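Local atomic coordinates of peptidase M3B, oligoendopeptidase F (PDB entry 2QR4), a protein that is probably a metal-dependent oligoendopeptidase of peptidase family M3 that hydrolyses internal bonds of short peptides. Residues A[258-263]-A[472-477]; A[268-273]-A[286-291]; A[277-282]-A[478-483]. All coordinates share one frame; numbering follows the deposited sequence.

Contact 1 (A[258-263]-A[472-477]); sequences KHLPLL and NAKYYG
L260 lays its CD2 methyl over one face of the Y475 ring. This CH-pi contact joins the start of helix 260-274 to the end of helix 461-476 in the mainly helical M3 peptidase fold. CD2 of L260 is 3.9 Å from the Y475 ring centroid and 20° off the ring normal. The other methyl, CD1 of L260, packs on K474, 3.5 Å from its O and 3.8 Å from its CG. Chi1 of L260 (-67°) sets CG anti to the carbonyl carbon, which sends the two methyls to K474 and the Y475 ring. One turn further on, L263 brings CD1 close to O of Y475, a tight approach whose exact length is doubtful. CD1 of L263 also sits above a face of the Y476 ring, offset to its rim and 4.1 Å from CD1 of Y476.

No hydrogen bond crosses between the segments. The polar ends are held from outside. E444 on helix 418-454 bonds OH of Y475 and forms a salt bridge with NZ of K474, which also bonds N257. O of K474 accepts from NE2 of H264. G477 is the first residue past helix 461-476 to leave helical phi and psi, with phi at 78°; its N donates to O of A473 at 2.8 Å.

Contact 2 (A[268-273]-A[286-291]); sequences ELRKRL and TPVLGE
R270 leaves helix 260-274 with CG anti to the backbone N (chi1 165°), and a bend at chi3 (-73°) turns its guanidinium to meet T286 and V288. The contact ties a helix of the M3 peptidase fold to the loop that doubles back after it. Both terminal nitrogens share one backbone acceptor. NH2 of R270 donates to O of T286 at 2.9 Å with an N-H...O angle of 160°. NH1 of R270 adds a weak bond to O of T286 at 3.4 Å. The oxygen lies at the guanidinium edge, and NH2 in turn meets it in the carbonyl plane.

V288 covers one guanidinium face: its CG1 stands 3.3 Å above the R270 plane, over the centre. This leaves the flat group clasped by a methyl on a face and a carbonyl at the edge. A weak bond from NH2 of R270 to O of D283 adds to the hold. T286 is fixed in turn, since OG1 bonds the carbonyls of E186 and S187.

L273 forms the apolar half of the contact, and also touches I577 of helix 557-579. CD1 of L273 meets CG2 of V288 at 3.8 Å and CD2 of L289 at 3.9 Å.

Contact 3 (A[277-282]-A[478-483]); sequences EKLHMY and PAVEED
E481 points at the 277-282 loop and touches it along its whole length, where two loops of the M3 peptidase fold meet at an angle. Its CB lies over one face of the H280 ring, a CH-pi contact 4.2 Å from the H280 centroid. CG of E481 is 3.6 Å from CB of K278. CD of E481 packs on CG and CD of K278. The bend at chi2 (-50°) folds the carboxylate back along K278, and OE1 of E481 accepts a hydrogen bond from a water at 2.9 Å. That water also donates to O of A479 and accepts from N of L279, so it bridges both loops. The backbone of E481 adds a nearly straight bond, N to O of L279, at 2.7 Å.

D483 uses both carboxylate oxygens. ND1 of H280 donates to OD1 of D483 at 2.8 Å, on the syn side and close to the plane of the ring. N of M281 donates to OD2 of D483 at 2.7 Å. On the ring face opposite E481 lies OH of Y282, 3.3 Å above the H280 plane. SE of M281, a selenomethionine, packs on CG1 of V480 at 3.7 Å.

With two N-H donors on a buried carboxylate, D483 is probably ionised. The bond to OD1, with E481 and Y282 on the two faces, probably fixes the rotation of the H280 ring.

How the contacts relate
Contacts 1 and 3 are buried, while contact 2 is only partly so. Contacts 1 and 2 both use helix 260-274, its first turn in one and its later turns in the other. They do not touch each other. Contact 3 touches both. M281 packs on N472 and Y476 of contact 1, while L279 meets R270, and A479 meets E268, of contact 2. The chemistry changes from place to place. Contact 1 joins two helix ends by leucine methyls against tyrosine rings and backbone carbonyls, with no hydrogen bond across. Contact 2 pairs an arginine-carbonyl grip with a small leucine-valine cluster. Contact 3 joins two loops and relies most on hydrogen bonds, a carboxylate and a water.

Contact 1 (A[258-263]-A[472-477])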
loop_
_atom_site.group_PDB
_atom_site.type_symbol
_atom_site.label_atom_id
_atom_site.label_comp_id
_atom_site.label_asym_id
_atom_site.label_seq_id
_atom_site.Cartn_x
_atom_site.Cartn_y
_atom_site.Cartn_z
ATOM N N LYS A 258 -34.750 -2.894 -8.144
ATOM C CA LYS A 258 -36.156 -2.798 -8.477
ATOM C C LYS A 258 -37.029 -3.269 -7.298
ATOM O O LYS A 258 -38.198 -2.899 -7.212
ATOM C CB LYS A 258 -36.437 -3.583 -9.768
ATOM C CG LYS A 258 -37.906 -3.795 -10.113
ATOM C CD LYS A 258 -38.044 -4.666 -11.378
ATOM C CE LYS A 258 -39.344 -5.489 -11.408
ATOM N NZ LYS A 258 -40.516 -4.683 -11.852
ATOM N N HIS A 259 -36.449 -4.043 -6.377
ATOM C CA HIS A 259 -37.206 -4.570 -5.231
ATOM C C HIS A 259 -36.812 -3.996 -3.858
ATOM O O HIS A 259 -37.126 -4.587 -2.822
ATOM C CB HIS A 259 -37.153 -6.101 -5.186
ATOM C CG HIS A 259 -37.823 -6.754 -6.349
ATOM N ND1 HIS A 259 -39.159 -7.089 -6.341
ATOM C CD2 HIS A 259 -37.353 -7.103 -7.570
ATOM C CE1 HIS A 259 -39.485 -7.616 -7.505
ATOM N NE2 HIS A 259 -38.407 -7.641 -8.267
ATOM N N LEU A 260 -36.139 -2.852 -3.846
ATOM C CA LEU A 260 -35.787 -2.191 -2.587
ATOM C C LEU A 260 -37.022 -1.860 -1.738
ATOM O O LEU A 260 -36.962 -1.891 -0.514
ATOM C CB LEU A 260 -34.963 -0.915 -2.841
ATOM C CG LEU A 260 -33.574 -1.175 -3.420
ATOM C CD1 LEU A 260 -32.879 0.118 -3.700
ATOM C CD2 LEU A 260 -32.731 -2.055 -2.482
ATOM N N PRO A 261 -38.147 -1.533 -2.381
ATOM C CA PRO A 261 -39.317 -1.294 -1.520
ATOM C C PRO A 261 -39.634 -2.457 -0.559
ATOM O O PRO A 261 -40.179 -2.215 0.515
ATOM C CB PRO A 261 -40.472 -1.074 -2.524
ATOM C CG PRO A 261 -39.781 -0.551 -3.779
ATOM C CD PRO A 261 -38.451 -1.335 -3.814
ATOM N N LEU A 262 -39.318 -3.699 -0.932
ATOM C CA LEU A 262 -39.506 -4.820 0.005
ATOM C C LEU A 262 -38.656 -4.689 1.285
ATOM O O LEU A 262 -39.175 -4.889 2.378
ATOM C CB LEU A 262 -39.223 -6.150 -0.662
ATOM C CG LEU A 262 -40.220 -6.535 -1.746
ATOM C CD1 LEU A 262 -39.770 -7.837 -2.407
ATOM C CD2 LEU A 262 -41.602 -6.654 -1.153
ATOM N N LEU A 263 -37.370 -4.345 1.142
ATOM C CA LEU A 263 -36.501 -4.030 2.284
ATOM C C LEU A 263 -37.070 -2.854 3.076
ATOM O O LEU A 263 -37.121 -2.892 4.309
ATOM C CB LEU A 263 -35.092 -3.643 1.814
ATOM C CG LEU A 263 -33.831 -4.033 2.614
ATOM C CD1 LEU A 263 -32.709 -3.012 2.442
ATOM C CD2 LEU A 263 -34.075 -4.263 4.078
ATOM N N ASN A 472 -26.538 3.670 0.877
ATOM C CA ASN A 472 -27.145 3.090 2.064
ATOM C C ASN A 472 -28.596 3.542 2.234
ATOM O O ASN A 472 -29.471 2.733 2.545
ATOM C CB ASN A 472 -26.333 3.430 3.313
ATOM C CG ASN A 472 -26.578 2.446 4.448
ATOM O OD1 ASN A 472 -26.115 1.312 4.419
ATOM N ND2 ASN A 472 -27.306 2.883 5.449
ATOM N N ALA A 473 -28.841 4.829 2.005
ATOM C CA ALA A 473 -30.168 5.420 2.181
ATOM C C ALA A 473 -31.117 4.900 1.119
ATOM O O ALA A 473 -32.294 4.677 1.396
ATOM C CB ALA A 473 -30.087 6.963 2.122
ATOM N N LYS A 474 -30.594 4.712 -0.096
ATOM C CA LYS A 474 -31.364 4.134 -1.198
ATOM C C LYS A 474 -31.820 2.721 -0.829
ATOM O O LYS A 474 -32.964 2.341 -1.063
ATOM C CB LYS A 474 -30.509 4.079 -2.476
ATOM C CG LYS A 474 -31.244 3.553 -3.724
ATOM C CD LYS A 474 -30.378 3.558 -5.008
ATOM C CE LYS A 474 -29.510 2.286 -5.089
ATOM N NZ LYS A 474 -28.831 2.076 -6.419
ATOM N N TYR A 475 -30.907 1.941 -0.256
ATOM C CA TYR A 475 -31.223 0.588 0.146
ATOM C C TYR A 475 -32.177 0.530 1.337
ATOM O O TYR A 475 -33.185 -0.145 1.294
ATOM C CB TYR A 475 -29.945 -0.196 0.427
ATOM C CG TYR A 475 -29.419 -0.898 -0.791
ATOM C CD1 TYR A 475 -28.881 -0.175 -1.833
ATOM C CD2 TYR A 475 -29.485 -2.291 -0.910
ATOM C CE1 TYR A 475 -28.409 -0.801 -2.969
ATOM C CE2 TYR A 475 -29.008 -2.930 -2.035
ATOM C CZ TYR A 475 -28.474 -2.171 -3.067
ATOM O OH TYR A 475 -28.000 -2.762 -4.210
ATOM N N TYR A 476 -31.900 1.268 2.392
ATOM C CA TYR A 476 -32.722 1.108 3.574
ATOM C C TYR A 476 -34.021 1.887 3.574
ATOM O O TYR A 476 -34.963 1.500 4.262
ATOM C CB TYR A 476 -31.900 1.367 4.829
ATOM C CG TYR A 476 -30.967 0.206 5.098
ATOM C CD1 TYR A 476 -31.423 -0.955 5.731
ATOM C CD2 TYR A 476 -29.651 0.242 4.670
ATOM C CE1 TYR A 476 -30.563 -2.019 5.969
ATOM C CE2 TYR A 476 -28.797 -0.822 4.892
ATOM C CZ TYR A 476 -29.252 -1.936 5.551
ATOM O OH TYR A 476 -28.389 -2.973 5.763
ATOM N N GLY A 477 -34.083 2.970 2.803
ATOM C CA GLY A 477 -35.311 3.745 2.710
ATOM C C GLY A 477 -35.559 4.663 3.890
ATOM O O GLY A 477 -34.741 4.743 4.798
#

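Contact 2 (A[268-273]-A[286-291])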
loop_
_atom_site.group_PDB
_atom_site.type_symbol
_atom_site.label_atom_id
_atom_site.label_comp_id
_atom_site.label_asym_id
_atom_site.label_seq_id
_atom_site.Cartn_x
_atom_site.Cartn_y
_atom_site.Cartn_z
ATOM N N GLU A 268 -39.734 -0.838 8.053
ATOM C CA GLU A 268 -40.906 -0.315 8.756
ATOM C C GLU A 268 -41.375 -1.303 9.818
ATOM O O GLU A 268 -41.719 -0.912 10.943
ATOM C CB GLU A 268 -42.069 0.001 7.798
ATOM C CG GLU A 268 -41.728 1.007 6.688
ATOM C CD GLU A 268 -41.698 2.485 7.151
ATOM O OE1 GLU A 268 -41.967 2.800 8.343
ATOM O OE2 GLU A 268 -41.394 3.342 6.290
ATOM N N LEU A 269 -41.389 -2.585 9.465
ATOM C CA LEU A 269 -41.886 -3.600 10.393
ATOM C C LEU A 269 -40.970 -3.679 11.602
ATOM O O LEU A 269 -41.429 -3.684 12.744
ATOM C CB LEU A 269 -42.000 -4.960 9.713
ATOM C CG LEU A 269 -42.382 -6.113 10.625
ATOM C CD1 LEU A 269 -43.711 -5.824 11.290
ATOM C CD2 LEU A 269 -42.444 -7.383 9.797
ATOM N N ARG A 270 -39.667 -3.720 11.357
ATOM C CA ARG A 270 -38.727 -3.695 12.472
ATOM C C ARG A 270 -38.886 -2.440 13.369
ATOM O O ARG A 270 -38.773 -2.525 14.592
ATOM C CB ARG A 270 -37.304 -3.870 11.957
ATOM C CG ARG A 270 -36.212 -3.520 12.948
ATOM C CD ARG A 270 -34.836 -3.902 12.383
ATOM N NE ARG A 270 -34.635 -5.351 12.392
ATOM C CZ ARG A 270 -34.075 -6.014 13.399
ATOM N NH1 ARG A 270 -33.936 -7.320 13.324
ATOM N NH2 ARG A 270 -33.648 -5.367 14.485
ATOM N N LYS A 271 -39.179 -1.289 12.772
ATOM C CA LYS A 271 -39.392 -0.071 13.558
ATOM C C LYS A 271 -40.601 -0.248 14.461
ATOM O O LYS A 271 -40.546 0.040 15.654
ATOM C CB LYS A 271 -39.578 1.142 12.651
ATOM C CG LYS A 271 -39.912 2.432 13.383
ATOM C CD LYS A 271 -39.600 3.624 12.476
ATOM C CE LYS A 271 -40.188 4.934 12.995
ATOM N NZ LYS A 271 -39.802 6.053 12.093
ATOM N N ARG A 272 -41.688 -0.746 13.887
ATOM C CA ARG A 272 -42.882 -1.049 14.660
ATOM C C ARG A 272 -42.618 -2.033 15.793
ATOM O O ARG A 272 -43.068 -1.817 16.914
ATOM C CB ARG A 272 -44.004 -1.574 13.761
ATOM C CG ARG A 272 -44.800 -0.479 13.046
ATOM C CD ARG A 272 -46.107 -1.024 12.440
ATOM N NE ARG A 272 -45.845 -2.030 11.408
ATOM C CZ ARG A 272 -45.597 -1.751 10.129
ATOM N NH1 ARG A 272 -45.584 -0.488 9.709
ATOM N NH2 ARG A 272 -45.360 -2.733 9.266
ATOM N N LEU A 273 -41.902 -3.113 15.509
ATOM C CA LEU A 273 -41.670 -4.131 16.535
ATOM C C LEU A 273 -40.866 -3.584 17.714
ATOM O O LEU A 273 -41.193 -3.867 18.868
ATOM C CB LEU A 273 -41.006 -5.381 15.951
ATOM C CG LEU A 273 -41.931 -6.271 15.102
ATOM C CD1 LEU A 273 -41.180 -7.463 14.525
ATOM C CD2 LEU A 273 -43.097 -6.759 15.923
ATOM N N THR A 286 -30.366 -6.369 16.524
ATOM C CA THR A 286 -30.903 -6.838 17.796
ATOM C C THR A 286 -32.200 -7.628 17.524
ATOM O O THR A 286 -32.927 -7.310 16.584
ATOM C CB THR A 286 -31.139 -5.635 18.745
ATOM O OG1 THR A 286 -31.387 -6.087 20.083
ATOM C CG2 THR A 286 -32.289 -4.763 18.283
ATOM N N PRO A 287 -32.489 -8.669 18.326
ATOM C CA PRO A 287 -33.658 -9.528 18.048
ATOM C C PRO A 287 -34.970 -8.769 18.159
ATOM O O PRO A 287 -35.168 -8.022 19.119
ATOM C CB PRO A 287 -33.594 -10.585 19.157
ATOM C CG PRO A 287 -32.165 -10.545 19.649
ATOM C CD PRO A 287 -31.759 -9.109 19.527
ATOM N N VAL A 288 -35.853 -8.935 17.178
ATOM C CA VAL A 288 -37.148 -8.265 17.240
ATOM C C VAL A 288 -38.210 -9.174 17.832
ATOM O O VAL A 288 -39.230 -8.691 18.317
ATOM C CB VAL A 288 -37.628 -7.786 15.867
ATOM C CG1 VAL A 288 -36.731 -6.674 15.345
ATOM C CG2 VAL A 288 -37.689 -8.942 14.886
ATOM N N LEU A 289 -37.979 -10.486 17.790
ATOM C CA LEU A 289 -38.952 -11.449 18.319
ATOM C C LEU A 289 -38.457 -12.226 19.551
ATOM O O LEU A 289 -39.231 -12.488 20.472
ATOM C CB LEU A 289 -39.469 -12.397 17.216
ATOM C CG LEU A 289 -40.777 -12.006 16.495
ATOM C CD1 LEU A 289 -41.699 -11.209 17.407
ATOM C CD2 LEU A 289 -40.556 -11.232 15.224
ATOM N N GLY A 290 -37.176 -12.598 19.553
ATOM C CA GLY A 290 -36.534 -13.208 20.729
ATOM C C GLY A 290 -36.878 -14.650 21.102
ATOM O O GLY A 290 -37.491 -14.899 22.147
ATOM N N GLU A 291 -36.471 -15.595 20.252
ATOM C CA GLU A 291 -36.524 -17.041 20.542
ATOM C C GLU A 291 -37.901 -17.638 20.824
ATOM O O GLU A 291 -38.613 -17.200 21.728
ATOM C CB GLU A 291 -35.550 -17.407 21.674
ATOM C CG GLU A 291 -34.111 -17.648 21.216
ATOM C CD GLU A 291 -33.905 -19.023 20.595
#

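Contact 3 (A[277-282]-A[478-483])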
loop_
_atom_site.group_PDB
_atom_site.type_symbol
_atom_site.label_atom_id
_atom_site.label_comp_id
_atom_site.label_asym_id
_atom_site.label_seq_id
_atom_site.Cartn_x
_atom_site.Cartn_y
_atom_site.Cartn_z
ATOM N N GLU A 277 -38.849 5.620 18.491
ATOM C CA GLU A 277 -39.254 6.826 17.772
ATOM C C GLU A 277 -38.574 6.858 16.412
ATOM O O GLU A 277 -39.191 7.194 15.413
ATOM C CB GLU A 277 -38.906 8.089 18.576
ATOM C CG GLU A 277 -39.434 9.383 17.981
ATOM C CD GLU A 277 -40.949 9.417 17.912
ATOM O OE1 GLU A 277 -41.600 8.774 18.767
ATOM O OE2 GLU A 277 -41.497 10.085 17.005
ATOM N N LYS A 278 -37.294 6.506 16.378
ATOM C CA LYS A 278 -36.581 6.444 15.112
ATOM C C LYS A 278 -35.648 5.241 15.015
ATOM O O LYS A 278 -34.945 4.917 15.970
ATOM C CB LYS A 278 -35.860 7.771 14.851
ATOM C CG LYS A 278 -36.728 8.730 14.029
ATOM C CD LYS A 278 -36.466 10.165 14.329
ATOM C CE LYS A 278 -37.313 11.055 13.433
ATOM N NZ LYS A 278 -38.748 10.671 13.486
ATOM N N LEU A 279 -35.663 4.569 13.866
ATOM C CA LEU A 279 -34.840 3.370 13.656
ATOM C C LEU A 279 -33.478 3.743 13.114
ATOM O O LEU A 279 -33.378 4.414 12.084
ATOM C CB LEU A 279 -35.509 2.412 12.659
ATOM C CG LEU A 279 -34.945 0.977 12.617
ATOM C CD1 LEU A 279 -35.223 0.212 13.914
ATOM C CD2 LEU A 279 -35.506 0.193 11.439
ATOM N N HIS A 280 -32.425 3.295 13.781
ATOM C CA HIS A 280 -31.079 3.641 13.328
ATOM C C HIS A 280 -30.316 2.379 12.920
ATOM O O HIS A 280 -30.704 1.260 13.279
ATOM C CB HIS A 280 -30.290 4.339 14.444
ATOM C CG HIS A 280 -30.904 5.607 14.942
ATOM N ND1 HIS A 280 -30.431 6.853 14.587
ATOM C CD2 HIS A 280 -31.936 5.826 15.795
ATOM C CE1 HIS A 280 -31.152 7.784 15.187
ATOM N NE2 HIS A 280 -32.075 7.187 15.922
HETATM N N MSE A 281 -29.210 2.564 12.199
HETATM C CA MSE A 281 -28.328 1.450 11.873
HETATM C C MSE A 281 -28.043 0.596 13.106
HETATM O O MSE A 281 -28.042 -0.635 13.032
HETATM C CB MSE A 281 -27.029 1.938 11.207
HETATM C CG MSE A 281 -27.232 2.604 9.822
HETATM SE SE MSE A 281 -28.357 1.544 8.570
HETATM C CE MSE A 281 -27.285 -0.091 8.438
ATOM N N TYR A 282 -27.848 1.230 14.257
ATOM C CA TYR A 282 -27.492 0.453 15.449
ATOM C C TYR A 282 -28.677 -0.275 16.082
ATOM O O TYR A 282 -28.566 -0.824 17.184
ATOM C CB TYR A 282 -26.767 1.319 16.482
ATOM C CG TYR A 282 -27.493 2.583 16.889
ATOM C CD1 TYR A 282 -28.598 2.539 17.739
ATOM C CD2 TYR A 282 -27.056 3.825 16.447
ATOM C CE1 TYR A 282 -29.256 3.719 18.129
ATOM C CE2 TYR A 282 -27.700 5.005 16.829
ATOM C CZ TYR A 282 -28.796 4.947 17.666
ATOM O OH TYR A 282 -29.429 6.121 18.021
ATOM N N PRO A 478 -36.708 5.357 3.888
ATOM C CA PRO A 478 -36.996 6.413 4.865
ATOM C C PRO A 478 -37.298 5.921 6.286
ATOM O O PRO A 478 -37.387 6.734 7.203
ATOM C CB PRO A 478 -38.237 7.101 4.283
ATOM C CG PRO A 478 -38.927 6.021 3.494
ATOM C CD PRO A 478 -37.817 5.156 2.934
ATOM N N ALA A 479 -37.477 4.617 6.469
ATOM C CA ALA A 479 -37.761 4.085 7.806
ATOM C C ALA A 479 -36.510 4.061 8.690
ATOM O O ALA A 479 -36.607 4.057 9.918
ATOM C CB ALA A 479 -38.360 2.716 7.711
ATOM N N VAL A 480 -35.342 4.053 8.053
ATOM C CA VAL A 480 -34.067 4.032 8.755
ATOM C C VAL A 480 -33.433 5.419 8.721
ATOM O O VAL A 480 -33.253 5.996 7.653
ATOM C CB VAL A 480 -33.117 2.989 8.115
ATOM C CG1 VAL A 480 -31.726 3.024 8.763
ATOM C CG2 VAL A 480 -33.725 1.599 8.223
ATOM N N GLU A 481 -33.108 5.971 9.886
ATOM C CA GLU A 481 -32.463 7.291 9.945
ATOM C C GLU A 481 -31.100 7.262 9.267
ATOM O O GLU A 481 -30.381 6.265 9.358
ATOM C CB GLU A 481 -32.305 7.770 11.390
ATOM C CG GLU A 481 -33.612 8.105 12.068
ATOM C CD GLU A 481 -34.475 9.029 11.234
ATOM O OE1 GLU A 481 -35.589 8.606 10.851
ATOM O OE2 GLU A 481 -34.033 10.169 10.957
ATOM N N GLU A 482 -30.755 8.352 8.581
ATOM C CA GLU A 482 -29.424 8.485 7.980
ATOM C C GLU A 482 -28.398 8.826 9.057
ATOM O O GLU A 482 -28.161 9.991 9.341
ATOM C CB GLU A 482 -29.418 9.555 6.873
ATOM C CG GLU A 482 -30.171 9.134 5.602
ATOM C CD GLU A 482 -30.295 10.247 4.562
ATOM O OE1 GLU A 482 -31.224 10.183 3.727
ATOM O OE2 GLU A 482 -29.469 11.181 4.572
ATOM N N ASP A 483 -27.822 7.802 9.675
ATOM C CA ASP A 483 -26.761 7.987 10.656
ATOM C C ASP A 483 -25.501 8.480 9.945
ATOM O O ASP A 483 -25.072 7.885 8.964
ATOM C CB ASP A 483 -26.451 6.658 11.355
ATOM C CG ASP A 483 -27.607 6.158 12.220
ATOM O OD1 ASP A 483 -28.010 6.883 13.164
ATOM O OD2 ASP A 483 -28.088 5.023 11.974
HETATM O O HOH W 1 -37.048 6.185 11.586
#